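Local coordinates for protein F420-dependent methylenetetrahydromethanopterin dehydrogenase (Methanopyrus kandleri, PDB 1QV9) that catalyses the reversible, coenzyme F420-dependent interconversion of methylene- and methenyl-tetrahydromethanopterin in methanogenesis from carbon dioxide, working as a homohexamer built as a trimer of dimers, at residues Ile7-Gly12 / Glu54-Ile59; Asp21-Glu26 / Arg155-Ala160; Glu85-Ala88 / Pro93-Ile96; Thr264-Ala267 / Lys271-Ser274. All blocks are in the same frame, centred on the assembly; numbering follows the deposited sequence. Where two conformers were deposited one is given.

Interaction 1. Residues Ile7-Gly12 / Glu54-Ile59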
loop_
_atom_site.group_PDB
_atom_site.type_symbol
_atom_site.label_atom_id
_atom_site.label_comp_id
_atom_site.label_asym_id
_atom_site.label_seq_id
_atom_site.Cartn_x
_atom_site.Cartn_y
_atom_site.Cartn_z
ATOM N N ILE A 7 41.468 4.391 -9.863
ATOM C CA ILE A 7 41.240 2.944 -9.912
ATOM C C ILE A 7 40.387 2.645 -8.694
ATOM O O ILE A 7 40.632 3.185 -7.618
ATOM C CB ILE A 7 42.550 2.134 -9.794
ATOM C CG1 ILE A 7 43.468 2.421 -10.990
ATOM C CG2 ILE A 7 42.236 0.598 -9.729
ATOM C CD1 ILE A 7 44.839 1.759 -10.884
ATOM N N PHE A 8 39.371 1.807 -8.868
ATOM C CA PHE A 8 38.495 1.394 -7.771
ATOM C C PHE A 8 38.750 -0.083 -7.532
ATOM O O PHE A 8 38.795 -0.852 -8.486
ATOM C CB PHE A 8 37.020 1.593 -8.137
ATOM C CG PHE A 8 36.616 3.042 -8.196
ATOM C CD1 PHE A 8 36.839 3.801 -9.347
ATOM C CD2 PHE A 8 36.007 3.645 -7.088
ATOM C CE1 PHE A 8 36.452 5.155 -9.405
ATOM C CE2 PHE A 8 35.607 5.016 -7.141
ATOM C CZ PHE A 8 35.835 5.760 -8.310
ATOM N N ILE A 9 38.918 -0.488 -6.273
ATOM C CA ILE A 9 39.153 -1.907 -5.957
ATOM C C ILE A 9 37.956 -2.374 -5.150
ATOM O O ILE A 9 37.598 -1.740 -4.152
ATOM C CB ILE A 9 40.435 -2.081 -5.122
ATOM C CG1 ILE A 9 41.613 -1.401 -5.811
ATOM C CG2 ILE A 9 40.711 -3.563 -4.877
ATOM C CD1 ILE A 9 42.869 -1.300 -4.891
ATOM N N LYS A 10 37.342 -3.496 -5.554
ATOM C CA LYS A 10 36.142 -3.991 -4.885
ATOM C C LYS A 10 36.342 -5.424 -4.413
ATOM O O LYS A 10 36.509 -6.340 -5.236
ATOM C CB LYS A 10 34.913 -3.949 -5.842
ATOM C CG LYS A 10 34.601 -2.562 -6.392
ATOM C CD LYS A 10 33.313 -2.517 -7.214
ATOM C CE LYS A 10 33.114 -1.101 -7.783
ATOM N NZ LYS A 10 31.739 -0.893 -8.314
ATOM N N CYS A 11 36.346 -5.612 -3.091
ATOM C CA CYS A 11 36.489 -6.933 -2.477
ATOM C C CYS A 11 35.393 -7.075 -1.437
ATOM O O CYS A 11 35.311 -6.257 -0.494
ATOM C CB CYS A 11 37.862 -7.083 -1.826
ATOM S SG CYS A 11 39.254 -6.962 -2.973
ATOM N N GLY A 12 34.561 -8.113 -1.554
ATOM C CA GLY A 12 33.443 -8.244 -0.642
ATOM C C GLY A 12 32.357 -7.335 -1.201
ATOM O O GLY A 12 32.579 -6.710 -2.240
ATOM N N GLU A 54 47.305 -5.969 -5.751
ATOM C CA GLU A 54 48.446 -6.168 -6.652
ATOM C C GLU A 54 48.000 -5.856 -8.089
ATOM O O GLU A 54 48.729 -5.198 -8.848
ATOM C CB GLU A 54 48.964 -7.609 -6.519
ATOM C CG GLU A 54 50.342 -7.831 -7.130
ATOM C CD GLU A 54 50.853 -9.260 -6.934
ATOM O OE1 GLU A 54 50.931 -9.716 -5.771
ATOM O OE2 GLU A 54 51.180 -9.921 -7.945
HETATM N N MSE A 55 46.801 -6.313 -8.463
HETATM C CA MSE A 55 46.257 -6.037 -9.801
HETATM C C MSE A 55 46.173 -4.527 -9.997
HETATM O O MSE A 55 46.546 -3.986 -11.041
HETATM C CB MSE A 55 44.828 -6.599 -9.950
HETATM C CG MSE A 55 44.665 -7.837 -10.805
HETATM SE SE MSE A 55 42.777 -8.140 -11.203
HETATM C CE MSE A 55 42.172 -8.282 -9.352
ATOM N N ALA A 56 45.645 -3.840 -8.991
ATOM C CA ALA A 56 45.485 -2.405 -9.088
ATOM C C ALA A 56 46.827 -1.677 -9.235
ATOM O O ALA A 56 46.968 -0.766 -10.051
ATOM C CB ALA A 56 44.767 -1.897 -7.850
ATOM N N LEU A 57 47.793 -2.055 -8.416
ATOM C CA LEU A 57 49.093 -1.379 -8.456
ATOM C C LEU A 57 49.883 -1.691 -9.720
ATOM O O LEU A 57 50.677 -0.868 -10.177
ATOM C CB LEU A 57 49.896 -1.702 -7.194
ATOM C CG LEU A 57 49.213 -1.166 -5.923
ATOM C CD1 LEU A 57 49.956 -1.673 -4.710
ATOM C CD2 LEU A 57 49.176 0.362 -5.931
ATOM N N ASP A 58 49.629 -2.856 -10.313
ATOM C CA ASP A 58 50.280 -3.246 -11.547
ATOM C C ASP A 58 49.699 -2.354 -12.650
ATOM O O ASP A 58 50.431 -1.774 -13.456
ATOM C CB ASP A 58 49.991 -4.727 -11.822
ATOM C CG ASP A 58 50.490 -5.161 -13.170
ATOM O OD1 ASP A 58 51.714 -5.048 -13.396
ATOM O OD2 ASP A 58 49.665 -5.602 -14.006
ATOM N N ILE A 59 48.379 -2.212 -12.663
ATOM C CA ILE A 59 47.702 -1.372 -13.644
ATOM C C ILE A 59 48.125 0.095 -13.479
ATOM O O ILE A 59 48.314 0.822 -14.467
ATOM C CB ILE A 59 46.172 -1.515 -13.478
ATOM C CG1 ILE A 59 45.750 -2.896 -14.000
ATOM C CG2 ILE A 59 45.422 -0.443 -14.227
ATOM C CD1 ILE A 59 44.434 -3.392 -13.362
#
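I7 and I9 of strand 4-10 meet A56 and I59 of helix 46-63 through aliphatic carbons, with one backbone carbonyl among the partners. The closest of the apolar pairs is I9 CD1 against A56 CB, at 3.6 Å. I9 CG1 lies scarcely farther from the same methyl, which is thus met along the whole outer arm of I9. From I7 the branch methyl does the equivalent work, CG2 standing 4.0 Å from A56 CB, so the A56 methyl sits over the step between I7 and I9, which both direct CB at the helix. I7 divides its two branches between two partners. Its CG2 is anti to the backbone N and turns to A56, whereas the CG1 arm, extended at chi2 175°, carries CD1 on to I59 CG2 at 4.0 Å, the two side chains crossing at a slant.

One contact is of mixed kind: I7 CD1 comes within 3.4 Å of A56 O, a methyl resting against a helix carbonyl. The axes of strand residues 7-10 and helix residues 54-59 approach to 9.2 Å and run nearly antiparallel, at 168°. This is the helix-on-sheet layer of a parallel alpha/beta domain, in which strand 4-10 lies between strands 33-39 and 67-71.

Neighbours extend the apolar layer. Within the chain, I7 also packs on A60 and F63, and I9 on A52, one turn earlier in the same helix, while V38 of the adjoining strand touches both A56 and I59. Beyond I59 the layer continues into the second subunit, whose M55 packs on I59 as its own I59 packs on M55.

Interaction 2. Residues Asp21-Glu26 / Arg155-Ala160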
loop_
_atom_site.group_PDB
_atom_site.type_symbol
_atom_site.label_atom_id
_atom_site.label_comp_id
_atom_site.label_asym_id
_atom_site.label_seq_id
_atom_site.Cartn_x
_atom_site.Cartn_y
_atom_site.Cartn_z
ATOM N N ASP A 21 31.693 4.008 -8.146
ATOM C CA ASP A 21 32.243 4.577 -9.369
ATOM C C ASP A 21 31.161 5.089 -10.318
ATOM O O ASP A 21 31.327 6.133 -10.966
ATOM C CB ASP A 21 33.135 3.558 -10.100
ATOM C CG ASP A 21 32.440 2.203 -10.322
ATOM O OD1 ASP A 21 32.031 1.581 -9.320
ATOM O OD2 ASP A 21 32.296 1.773 -11.499
HETATM N N MSE A 22 30.040 4.382 -10.400
HETATM C CA MSE A 22 29.010 4.808 -11.329
HETATM C C MSE A 22 28.309 6.096 -10.939
HETATM O O MSE A 22 27.752 6.787 -11.801
HETATM C CB MSE A 22 28.016 3.673 -11.559
HETATM C CG MSE A 22 28.744 2.525 -12.206
HETATM SE SE MSE A 22 27.627 1.057 -12.677
HETATM C CE MSE A 22 27.409 0.262 -10.968
ATOM N N LEU A 23 28.316 6.423 -9.654
ATOM C CA LEU A 23 27.713 7.676 -9.205
ATOM C C LEU A 23 28.477 8.874 -9.758
ATOM O O LEU A 23 27.967 10.007 -9.723
ATOM C CB LEU A 23 27.741 7.764 -7.670
ATOM C CG LEU A 23 26.881 6.742 -6.930
ATOM C CD1 LEU A 23 27.285 6.787 -5.428
ATOM C CD2 LEU A 23 25.407 7.026 -7.131
ATOM N N LEU A 24 29.679 8.637 -10.266
ATOM C CA LEU A 24 30.500 9.743 -10.791
ATOM C C LEU A 24 30.349 9.990 -12.317
ATOM O O LEU A 24 30.821 11.001 -12.841
ATOM C CB LEU A 24 31.965 9.487 -10.431
ATOM C CG LEU A 24 32.175 9.140 -8.950
ATOM C CD1 LEU A 24 33.649 8.889 -8.642
ATOM C CD2 LEU A 24 31.610 10.296 -8.094
ATOM N N ASP A 25 29.675 9.106 -13.047
ATOM C CA ASP A 25 29.546 9.328 -14.513
ATOM C C ASP A 25 28.294 8.546 -14.911
ATOM O O ASP A 25 28.349 7.560 -15.689
ATOM C CB ASP A 25 30.803 8.769 -15.171
ATOM C CG ASP A 25 30.877 9.038 -16.647
ATOM O OD1 ASP A 25 30.146 9.945 -17.139
ATOM O OD2 ASP A 25 31.702 8.340 -17.293
ATOM N N GLU A 26 27.158 9.024 -14.397
ATOM C CA GLU A 26 25.918 8.306 -14.534
ATOM C C GLU A 26 25.425 7.971 -15.919
ATOM O O GLU A 26 24.679 7.002 -16.088
ATOM C CB GLU A 26 24.815 9.005 -13.731
ATOM C CG GLU A 26 24.385 10.384 -14.283
ATOM C CD GLU A 26 25.292 11.539 -13.860
ATOM O OE1 GLU A 26 24.889 12.696 -14.114
ATOM O OE2 GLU A 26 26.371 11.321 -13.277
ATOM N N ARG A 155 24.342 10.874 -2.630
ATOM C CA ARG A 155 24.708 12.214 -3.094
ATOM C C ARG A 155 25.877 12.719 -2.252
ATOM O O ARG A 155 26.718 13.470 -2.742
ATOM C CB ARG A 155 23.534 13.208 -3.028
ATOM C CG ARG A 155 23.648 14.306 -4.119
ATOM C CD ARG A 155 22.559 15.321 -4.036
ATOM N NE ARG A 155 21.205 14.770 -4.068
ATOM C CZ ARG A 155 20.587 14.352 -5.162
ATOM N NH1 ARG A 155 19.368 13.873 -5.073
ATOM N NH2 ARG A 155 21.181 14.432 -6.332
ATOM N N VAL A 156 25.946 12.341 -0.976
ATOM C CA VAL A 156 27.073 12.754 -0.142
ATOM C C VAL A 156 28.373 12.143 -0.714
ATOM O O VAL A 156 29.436 12.781 -0.767
ATOM C CB VAL A 156 26.910 12.242 1.310
ATOM C CG1 VAL A 156 28.094 12.647 2.154
ATOM C CG2 VAL A 156 25.614 12.814 1.922
ATOM N N VAL A 157 28.295 10.864 -1.102
ATOM C CA VAL A 157 29.458 10.184 -1.675
ATOM C C VAL A 157 29.851 10.807 -2.998
ATOM O O VAL A 157 31.042 11.005 -3.237
ATOM C CB VAL A 157 29.143 8.641 -1.828
ATOM C CG1 VAL A 157 30.304 7.882 -2.435
ATOM C CG2 VAL A 157 28.810 8.062 -0.472
ATOM N N GLN A 158 28.863 11.103 -3.838
ATOM C CA GLN A 158 29.091 11.727 -5.137
ATOM C C GLN A 158 29.831 13.040 -4.900
ATOM O O GLN A 158 30.846 13.299 -5.559
ATOM C CB GLN A 158 27.760 12.010 -5.843
ATOM C CG GLN A 158 27.898 12.745 -7.194
ATOM C CD GLN A 158 26.627 13.453 -7.695
ATOM O OE1 GLN A 158 25.510 13.214 -7.215
ATOM N NE2 GLN A 158 26.800 14.326 -8.706
ATOM N N GLU A 159 29.345 13.841 -3.953
ATOM C CA GLU A 159 29.995 15.147 -3.722
ATOM C C GLU A 159 31.422 15.021 -3.267
ATOM O O GLU A 159 32.313 15.754 -3.733
ATOM C CB GLU A 159 29.216 15.961 -2.697
ATOM C CG GLU A 159 27.907 16.513 -3.168
ATOM C CD GLU A 159 27.228 17.334 -2.068
ATOM O OE1 GLU A 159 27.770 17.394 -0.928
ATOM O OE2 GLU A 159 26.166 17.907 -2.348
ATOM N N ALA A 160 31.668 14.100 -2.345
ATOM C CA ALA A 160 33.021 13.926 -1.845
ATOM C C ALA A 160 33.995 13.549 -2.960
ATOM O O ALA A 160 35.128 14.050 -3.022
ATOM C CB ALA A 160 33.058 12.864 -0.750
#
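L23 and Q158 are the residues whose CA atoms come nearest, 5.9 Å apart. The glutamine touches L23 with its CG methylene: CG is anti to the backbone N (chi1 177°) and lies 3.7 Å from L23 O. The chain stays extended beyond CG and carries the amide away from L23, to where NE2 donates to T264 O and, weakly, to D162 OD1. L23 O has no polar partner in the model, so the methylene covers a buried carbonyl without satisfying it.

L23 itself points its CB at the helix, and CD1 ends 4.4 Å from V157 CG1, a loose methyl pair. The contact seats a short 3-10 turn that includes L23 on helix 153-169, joining the loop between helix 15-19 and strand 33-39 to a helix far along the chain. L24 starts out beside the helix rather than at it, but its end swings in: CD2 stands 4.0 Å from Q158 O and nearly as close to Q158 CA. The same leucine touches F161 and I165 farther along that helix, and F8 and F35 of the sheet. From the second subunit, P134 packs on Q158.

Interaction 3. Residues Glu85-Ala88 / Pro93-Ile96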
loop_
_atom_site.group_PDB
_atom_site.type_symbol
_atom_site.label_atom_id
_atom_site.label_comp_id
_atom_site.label_asym_id
_atom_site.label_seq_id
_atom_site.Cartn_x
_atom_site.Cartn_y
_atom_site.Cartn_z
ATOM N N GLU A 85 47.296 -1.554 4.457
ATOM C CA GLU A 85 48.755 -1.525 4.547
ATOM C C GLU A 85 49.406 -1.270 3.186
ATOM O O GLU A 85 50.293 -0.418 3.041
ATOM C CB GLU A 85 49.281 -2.847 5.052
ATOM C CG GLU A 85 48.952 -3.195 6.459
ATOM C CD GLU A 85 49.655 -4.488 6.869
ATOM O OE1 GLU A 85 50.892 -4.586 6.654
ATOM O OE2 GLU A 85 48.975 -5.399 7.395
HETATM N N MSE A 86 48.963 -2.024 2.184
HETATM C CA MSE A 86 49.512 -1.886 0.847
HETATM C C MSE A 86 49.282 -0.513 0.235
HETATM O O MSE A 86 50.187 0.049 -0.366
HETATM C CB MSE A 86 48.943 -2.991 -0.052
HETATM C CG MSE A 86 49.165 -4.391 0.534
HETATM SE SE MSE A 86 48.273 -5.795 -0.467
HETATM C CE MSE A 86 49.261 -5.656 -2.167
ATOM N N LEU A 87 48.073 0.027 0.372
ATOM C CA LEU A 87 47.778 1.334 -0.182
ATOM C C LEU A 87 48.502 2.435 0.573
ATOM O O LEU A 87 48.948 3.415 -0.034
ATOM C CB LEU A 87 46.260 1.583 -0.186
ATOM C CG LEU A 87 45.554 0.647 -1.183
ATOM C CD1 LEU A 87 44.041 0.776 -1.019
ATOM C CD2 LEU A 87 45.982 0.967 -2.624
ATOM N N ALA A 88 48.627 2.256 1.880
ATOM C CA ALA A 88 49.312 3.243 2.716
ATOM C C ALA A 88 50.791 3.292 2.327
ATOM O O ALA A 88 51.422 4.355 2.408
ATOM C CB ALA A 88 49.174 2.873 4.177
ATOM N N PRO A 93 47.430 8.560 -3.557
ATOM C CA PRO A 93 46.444 9.004 -2.547
ATOM C C PRO A 93 45.319 7.981 -2.603
ATOM O O PRO A 93 44.887 7.600 -3.698
ATOM C CB PRO A 93 46.001 10.360 -3.069
ATOM C CG PRO A 93 47.278 10.884 -3.714
ATOM C CD PRO A 93 47.738 9.648 -4.504
ATOM N N ALA A 94 44.854 7.539 -1.440
ATOM C CA ALA A 94 43.823 6.494 -1.400
ATOM C C ALA A 94 42.721 6.777 -0.387
ATOM O O ALA A 94 42.951 7.423 0.650
ATOM C CB ALA A 94 44.492 5.148 -1.076
ATOM N N VAL A 95 41.543 6.221 -0.667
ATOM C CA VAL A 95 40.359 6.384 0.161
ATOM C C VAL A 95 39.753 5.019 0.390
ATOM O O VAL A 95 39.689 4.206 -0.544
ATOM C CB VAL A 95 39.284 7.253 -0.566
ATOM C CG1 VAL A 95 37.996 7.370 0.305
ATOM C CG2 VAL A 95 39.863 8.640 -0.879
ATOM N N ILE A 96 39.347 4.759 1.625
ATOM C CA ILE A 96 38.714 3.507 1.995
ATOM C C ILE A 96 37.213 3.737 2.164
ATOM O O ILE A 96 36.801 4.611 2.933
ATOM C CB ILE A 96 39.278 2.991 3.370
ATOM C CG1 ILE A 96 40.804 2.832 3.312
ATOM C CG2 ILE A 96 38.662 1.657 3.753
ATOM C CD1 ILE A 96 41.307 1.919 2.222
#
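With chi1 at -68°, L87 sets CG anti to its carbonyl carbon, and chi2 of 172° extends the branch so that CD1 advances from helix 78-88 toward strand 94-99. I96 answers with both torsions near -57°, a bent chain whose CD1 turns back toward the helix although its CB leaves the strand at a slant. The two methyls finish 4.4 Å apart, L87 CD1 against I96 CD1, which is a loose contact at the ends of the branches. Closer to the backbones the fit is tighter: L87 CB lies 4.1 Å from A94 CB, and both bonds from the CA atoms are directed at the opposite segment. The backbones come near here, the L87 and A94 CA atoms being 6.6 Å apart, consistent with the small side chain of A94. L87 thus touches two residues that are two positions apart on one strand, near its root through CB and at its end through CD1.

The leucine also packs on I68 and Y70 of strand 67-71, and I96 shares Y70 with it. L87 therefore spans two neighbouring parallel strands from the helix that connects them, the arrangement of a beta-alpha-beta crossover: strand 67-71, helix 78-88, strand 94-99.

Interaction 4. Residues Thr264-Ala267 / Lys271-Ser274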
loop_
_atom_site.group_PDB
_atom_site.type_symbol
_atom_site.label_atom_id
_atom_site.label_comp_id
_atom_site.label_asym_id
_atom_site.label_seq_id
_atom_site.Cartn_x
_atom_site.Cartn_y
_atom_site.Cartn_z
ATOM N N THR A 264 21.102 16.264 -9.426
ATOM C CA THR A 264 22.422 16.880 -9.572
ATOM C C THR A 264 23.261 16.092 -10.565
ATOM O O THR A 264 24.218 15.407 -10.200
ATOM C CB THR A 264 23.177 16.995 -8.200
ATOM O OG1 THR A 264 23.310 15.691 -7.573
ATOM C CG2 THR A 264 22.437 17.938 -7.278
ATOM N N PRO A 265 22.901 16.177 -11.863
ATOM C CA PRO A 265 23.616 15.471 -12.925
ATOM C C PRO A 265 24.913 16.147 -13.311
ATOM O O PRO A 265 25.102 17.347 -13.059
ATOM C CB PRO A 265 22.633 15.495 -14.089
ATOM C CG PRO A 265 22.011 16.887 -13.907
ATOM C CD PRO A 265 21.782 16.975 -12.406
ATOM N N HIS A 266 25.810 15.361 -13.893
ATOM C CA HIS A 266 27.079 15.888 -14.392
ATOM C C HIS A 266 26.937 16.393 -15.827
ATOM O O HIS A 266 26.244 15.789 -16.633
ATOM C CB HIS A 266 28.147 14.784 -14.396
ATOM C CG HIS A 266 28.552 14.342 -13.032
ATOM N ND1 HIS A 266 28.038 13.200 -12.451
ATOM C CD2 HIS A 266 29.398 14.881 -12.128
ATOM C CE1 HIS A 266 28.558 13.053 -11.246
ATOM N NE2 HIS A 266 29.388 14.059 -11.023
ATOM N N ALA A 267 27.591 17.519 -16.124
ATOM C CA ALA A 267 27.639 18.043 -17.497
ATOM C C ALA A 267 28.797 17.251 -18.139
ATOM O O ALA A 267 29.552 16.571 -17.448
ATOM C CB ALA A 267 27.983 19.540 -17.487
ATOM N N LYS A 271 31.152 19.375 -14.652
ATOM C CA LYS A 271 30.476 20.246 -13.709
ATOM C C LYS A 271 29.189 19.609 -13.177
ATOM O O LYS A 271 28.413 19.047 -13.933
ATOM C CB LYS A 271 30.136 21.596 -14.355
ATOM C CG LYS A 271 29.537 22.576 -13.357
ATOM C CD LYS A 271 29.447 23.982 -13.930
ATOM C CE LYS A 271 28.497 24.039 -15.115
ATOM N NZ LYS A 271 28.352 25.432 -15.634
ATOM N N VAL A 272 28.988 19.727 -11.877
ATOM C CA VAL A 272 27.788 19.179 -11.233
ATOM C C VAL A 272 26.712 20.239 -11.345
ATOM O O VAL A 272 26.856 21.359 -10.807
ATOM C CB VAL A 272 28.046 18.836 -9.739
ATOM C CG1 VAL A 272 26.745 18.353 -9.084
ATOM C CG2 VAL A 272 29.119 17.750 -9.623
ATOM N N LEU A 273 25.652 19.909 -12.061
ATOM C CA LEU A 273 24.545 20.824 -12.268
ATOM C C LEU A 273 23.488 20.570 -11.200
ATOM O O LEU A 273 23.621 19.648 -10.391
ATOM C CB LEU A 273 23.947 20.613 -13.662
ATOM C CG LEU A 273 24.952 20.633 -14.825
ATOM C CD1 LEU A 273 24.247 20.362 -16.145
ATOM C CD2 LEU A 273 25.672 21.987 -14.860
ATOM N N SER A 274 22.437 21.383 -11.189
ATOM C CA SER A 274 21.402 21.180 -10.192
ATOM C C SER A 274 20.043 21.667 -10.657
ATOM O O SER A 274 19.940 22.620 -11.441
ATOM C CB SER A 274 21.807 21.877 -8.886
ATOM O OG SER A 274 20.825 21.700 -7.893
#
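P265 and L273 are joined by a backbone bond of 2.8 Å from L273 N to P265 O, straight at 165° about the hydrogen. A second bond, also 2.8 Å, runs from A267 N to K271 O, with the donor in the plane of that carbonyl. Together they flank H266 and V272 and make a single antiparallel beta bridge between two irregular segments of the C-terminal loop. L273 O, buried with no hydrogen-bond partner in the model, meets T264 CA in a CA-H...O contact at 3.1 Å.

Side chains pack around this bridge. The H266 ring and V272 lie side by side and point the same way, V272 CG2 meeting H266 CD2 obliquely at 3.8 Å. V272 CG1, anti to its backbone N, leans instead on T264 CB at 3.9 Å. A267 CB touches L273 CD1, while P265 CG lies near L273 CB.

Farther out, E26 OE2 is hydrogen-bonded to H266 ND1 and D162 OD1 to NE2, and R155 holds T264 OG1. R129 of the second subunit bonds to H266 O, and its D133 accepts from T264 N. With acidic partners at both ring nitrogens, the imidazole is fixed in rotation and its protonated form would probably be favoured.

In the fold
From the N terminus, strand 4-10 opens interaction 1, which closes a loop of 41 residues on helix 46-63. Interaction 2 opens inside that loop, at 21-26, and closes only after 128 residues, at helix 153-169, so the two cross; the K10 to D21 salt bridge and F8 packing on L24 join them directly. Interaction 3 falls wholly within the long span of interaction 2, closing a short four-residue turn on the sheet that interaction 1 also reaches. Interaction 4 follows last, closing a three-residue turn after helix 227-257 that is tied back to interaction 2 through E26 with H266 and R155 with T264. Interactions 1, 2 and 4 also touch the second subunit.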